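Local coordinates for protein alcohol dehydrogenase (Escherichia coli, PDB 5VM2) that probably oxidises an alcohol group with NAD or NADP as acceptor, as a zinc-binding member of the zinc-containing alcohol dehydrogenase family whose substrate is not known, at residues 173-178 / 248-253; 204-209 / 217-222. One frame throughout, in Å; residues are numbered along the deposited sequence.

Both contacts belong to the Rossmann-type domain and reach its six-stranded parallel sheet, their centres about 12 Å apart on the same side of the chain's centre. Interaction 1 starts at strand 171-175, inside the sheet, and ends on helix 248-253, which follows strand 238-243. Interaction 2 packs helix 203-211 on the edge strand 216-219, and along the chain both of its segments fall between the two of interaction 1. The two meet where the glycine-rich turn passes that helix: A177 O lies 3.4 Å from R205 CB. This turn lies at the end of the sheet where, in relatives with this fold, the dinucleotide usually binds.

Interaction 1: residues 173-178 / 248-253; sequences IILGAG and AVTVKQ
L175 meets T250 where the last residue of strand 171-175 faces helix 248-253, just before the chain enters a G176-A177-G178 turn that fits the GxGxxG pattern of a Rossmann fold. The contact is small, burying 137 Å² in all; packing of L175 on the CB and methyl of T250 is joined by approaches to T250 O and Q253 OE1, all without hydrogen bonding. L175 CB lies 3.8 Å from the methyl T250 CG2, and the two side chains run past each other in opposite directions. The leucine's CG stands anti to its carbonyl carbon (chi1 -58°), which carries L175 CD1 forward to 3.9 Å from T250 CB. Leucine suits a buried strand end because its branches can spread over neighbours: L175 also touches V199, V241 and L257. Q253, one turn further along the helix, adds a looser contact through OE1, 4.4 Å from L175 CD1.

Threonine suits its place by having two unlike branches. Its methyl serves the leucine, while OG1, held between the backbone N and the carbonyl carbon (chi1 42°), is hydrogen-bonded to E243 and S247 at the end of strand 238-243 and the turn after it. Polar links on the strand side also run to that turn, since L175 O accepts from T244 OG1.

The turn itself is set by backbone shape. G176 has a positive phi, and a side chain there would collide with L175 O, which explains the glycine; G178 takes the N-cap position of helix 179-190. Where strand and helix come nearest, the methyl L175 CD1 rests 3.4 Å from T250 O.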
# COMPACT_ATOMS: atom_id res chain seq x y z
N ILE A 173 7.34 17.09 -5.03
CA ILE A 173 5.92 17.39 -4.93
C ILE A 173 5.18 16.07 -4.90
O ILE A 173 5.37 15.23 -5.79
CB ILE A 173 5.43 18.26 -6.09
CG1 ILE A 173 6.12 19.62 -6.08
CG2 ILE A 173 3.92 18.43 -6.00
CD1 ILE A 173 5.80 20.47 -7.30
N ILE A 174 4.34 15.88 -3.89
CA ILE A 174 3.51 14.70 -3.77
C ILE A 174 2.06 15.12 -3.97
O ILE A 174 1.52 15.91 -3.19
CB ILE A 174 3.71 14.01 -2.41
CG1 ILE A 174 5.14 13.47 -2.33
CG2 ILE A 174 2.69 12.89 -2.22
CD1 ILE A 174 5.50 12.92 -1.00
N LEU A 175 1.44 14.62 -5.04
CA LEU A 175 0.04 14.90 -5.32
C LEU A 175 -0.81 13.83 -4.64
O LEU A 175 -0.83 12.67 -5.08
CB LEU A 175 -0.21 14.94 -6.83
CG LEU A 175 0.62 15.96 -7.62
CD1 LEU A 175 0.26 15.90 -9.10
CD2 LEU A 175 0.42 17.37 -7.07
N GLY A 176 -1.47 14.20 -3.55
CA GLY A 176 -2.27 13.26 -2.81
C GLY A 176 -1.73 13.03 -1.42
O GLY A 176 -0.55 12.70 -1.25
N ALA A 177 -2.57 13.23 -0.41
CA ALA A 177 -2.21 13.00 0.98
C ALA A 177 -3.12 11.95 1.61
O ALA A 177 -3.38 11.98 2.82
CB ALA A 177 -2.25 14.31 1.78
N GLY A 178 -3.62 11.03 0.80
CA GLY A 178 -4.21 9.81 1.31
C GLY A 178 -3.11 8.89 1.82
O GLY A 178 -1.94 9.26 1.94
N ALA A 248 -7.69 11.86 -12.13
CA ALA A 248 -7.37 12.44 -13.43
C ALA A 248 -6.78 13.84 -13.29
O ALA A 248 -5.90 14.23 -14.06
CB ALA A 248 -8.61 12.46 -14.31
N VAL A 249 -7.27 14.61 -12.30
CA VAL A 249 -6.76 15.96 -12.08
C VAL A 249 -5.25 15.93 -11.88
O VAL A 249 -4.51 16.70 -12.50
CB VAL A 249 -7.48 16.62 -10.89
CG1 VAL A 249 -7.55 15.67 -9.70
CG2 VAL A 249 -6.77 17.92 -10.50
N THR A 250 -4.78 15.02 -11.03
CA THR A 250 -3.39 15.04 -10.60
C THR A 250 -2.45 14.57 -11.71
O THR A 250 -1.42 15.21 -11.97
CB THR A 250 -3.22 14.18 -9.35
OG1 THR A 250 -3.97 12.97 -9.50
CG2 THR A 250 -3.73 14.93 -8.13
N VAL A 251 -2.79 13.46 -12.37
CA VAL A 251 -1.93 12.93 -13.43
C VAL A 251 -1.73 13.98 -14.52
O VAL A 251 -0.60 14.26 -14.95
CB VAL A 251 -2.52 11.63 -14.00
CG1 VAL A 251 -1.78 11.22 -15.26
CG2 VAL A 251 -2.48 10.52 -12.97
N LYS A 252 -2.83 14.58 -14.99
CA LYS A 252 -2.75 15.62 -16.00
C LYS A 252 -2.01 16.85 -15.50
O LYS A 252 -1.45 17.61 -16.30
CB LYS A 252 -4.16 15.98 -16.45
CG LYS A 252 -4.26 16.87 -17.68
CD LYS A 252 -5.67 16.83 -18.22
CE LYS A 252 -5.90 17.92 -19.26
NZ LYS A 252 -5.04 17.76 -20.45
N GLN A 253 -2.00 17.07 -14.18
CA GLN A 253 -1.33 18.22 -13.59
C GLN A 253 0.19 18.05 -13.57
O GLN A 253 0.92 19.04 -13.74
CB GLN A 253 -1.82 18.46 -12.16
CG GLN A 253 -2.97 19.44 -12.01
CD GLN A 253 -3.37 19.64 -10.56
OE1 GLN A 253 -2.83 18.98 -9.66
NE2 GLN A 253 -4.31 20.54 -10.32

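Interaction 2: residues 204-209 / 217-222; sequences KRLAMA and VINGAK
L206 covers the backbone of strand 216-219 with both of its methyl branches. L206 CD1 lies 3.6 Å from I218 O and 3.7 Å from N219 CB, while L206 CD2 stands 4.1 Å from V217 CB. The branches reach the strand because CG is anti to the leucine's carbonyl carbon (chi1 -67°), and the leucine and V217 overlap flank to flank, pointing opposite ways. V217 answers with CG1, which sits 3.7 Å from L206 O and 3.9 Å from A209 CB. The residue types match the spacing: a long leucine spans the gap, a beta-branched valine fits the extended strand, and alanine, one helical turn on, lets the valine methyl come close to the helix. These contacts bury 202 Å².

In the next shell, N219 ends the strand and shapes what follows. N219 OD1 accepts from A221 N at 2.8 Å, in the carbonyl plane, making an Asx turn. K222 N gives N219 OD1 a second hydrogen bond, at 3.2 Å, from well above that plane, 64° out of it. Asparagine suits this bend because its short amide can turn back on its own backbone, while ND2 is bonded to E203, tying the end of the strand to the helix's first residue.

Segments 204-209 and 217-219 run antiparallel, at 171° with 8.7 Å between their axes, within the last two elements of the beta-alpha-beta unit 195-200, 203-211, 216-219. L206 also touches D200 of the neighbouring parallel strand, whereas A209 touches V198 there and L182 of helix 179-190, and I218, pointing away from helix 203-211, packs on helix 225-232.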
# COMPACT_ATOMS: atom_id res chain seq x y z
N LYS A 204 -8.00 17.74 6.65
CA LYS A 204 -7.55 16.73 7.61
C LYS A 204 -6.35 15.95 7.08
O LYS A 204 -5.45 15.59 7.85
CB LYS A 204 -8.69 15.78 7.96
CG LYS A 204 -9.90 16.43 8.61
CD LYS A 204 -9.51 17.62 9.48
CE LYS A 204 -10.69 18.57 9.67
NZ LYS A 204 -10.28 19.84 10.31
N ARG A 205 -6.32 15.69 5.77
CA ARG A 205 -5.17 15.00 5.20
C ARG A 205 -3.95 15.91 5.16
O ARG A 205 -2.82 15.45 5.39
CB ARG A 205 -5.51 14.49 3.79
CG ARG A 205 -6.62 13.46 3.76
CD ARG A 205 -6.72 12.79 2.39
NE ARG A 205 -7.64 11.65 2.42
CZ ARG A 205 -7.88 10.86 1.37
NH1 ARG A 205 -7.28 11.08 0.21
NH2 ARG A 205 -8.72 9.84 1.49
N LEU A 206 -4.15 17.19 4.88
CA LEU A 206 -3.03 18.12 4.88
C LEU A 206 -2.50 18.36 6.28
O LEU A 206 -1.29 18.57 6.46
CB LEU A 206 -3.43 19.45 4.23
CG LEU A 206 -3.72 19.34 2.73
CD1 LEU A 206 -4.07 20.70 2.15
CD2 LEU A 206 -2.53 18.73 2.00
N ALA A 207 -3.38 18.34 7.28
CA ALA A 207 -2.91 18.38 8.66
C ALA A 207 -2.01 17.19 8.96
O ALA A 207 -0.99 17.33 9.63
CB ALA A 207 -4.10 18.42 9.62
N MET A 208 -2.38 16.01 8.46
CA MET A 208 -1.57 14.83 8.70
C MET A 208 -0.27 14.88 7.90
O MET A 208 0.77 14.43 8.38
CB MET A 208 -2.36 13.57 8.36
CG MET A 208 -1.61 12.29 8.60
SD MET A 208 -1.97 11.58 10.21
CE MET A 208 -0.41 11.80 11.01
N ALA A 209 -0.31 15.44 6.69
CA ALA A 209 0.90 15.60 5.90
C ALA A 209 1.91 16.47 6.64
O ALA A 209 3.10 16.14 6.71
CB ALA A 209 0.57 16.20 4.54
N VAL A 217 2.31 22.42 2.59
CA VAL A 217 1.07 21.74 2.23
C VAL A 217 0.21 22.72 1.44
O VAL A 217 0.17 23.91 1.74
CB VAL A 217 0.32 21.22 3.48
CG1 VAL A 217 1.11 20.09 4.12
CG2 VAL A 217 0.08 22.34 4.47
N ILE A 218 -0.46 22.20 0.41
CA ILE A 218 -1.18 23.03 -0.55
C ILE A 218 -2.56 22.44 -0.75
O ILE A 218 -2.70 21.26 -1.11
CB ILE A 218 -0.43 23.13 -1.89
CG1 ILE A 218 0.85 23.95 -1.72
CG2 ILE A 218 -1.32 23.74 -2.96
CD1 ILE A 218 1.94 23.61 -2.74
N ASN A 219 -3.59 23.25 -0.50
CA ASN A 219 -4.97 22.81 -0.69
C ASN A 219 -5.41 23.25 -2.08
O ASN A 219 -5.74 24.41 -2.31
CB ASN A 219 -5.87 23.39 0.40
CG ASN A 219 -7.30 22.90 0.30
OD1 ASN A 219 -7.82 22.65 -0.79
ND2 ASN A 219 -7.95 22.74 1.45
N GLY A 220 -5.44 22.28 -3.00
CA GLY A 220 -5.80 22.54 -4.38
C GLY A 220 -7.23 23.01 -4.60
O GLY A 220 -7.54 23.50 -5.69
N ALA A 221 -8.10 22.86 -3.60
CA ALA A 221 -9.44 23.40 -3.70
C ALA A 221 -9.51 24.86 -3.30
O ALA A 221 -10.34 25.61 -3.83
CB ALA A 221 -10.41 22.58 -2.83
N LYS A 222 -8.65 25.29 -2.38
CA LYS A 222 -8.62 26.67 -1.91
C LYS A 222 -7.47 27.47 -2.48
O LYS A 222 -7.43 28.70 -2.30
CB LYS A 222 -8.55 26.70 -0.38
CG LYS A 222 -9.50 25.74 0.31
CD LYS A 222 -10.00 26.29 1.64
CE LYS A 222 -11.01 25.35 2.28
NZ LYS A 222 -12.37 25.95 2.36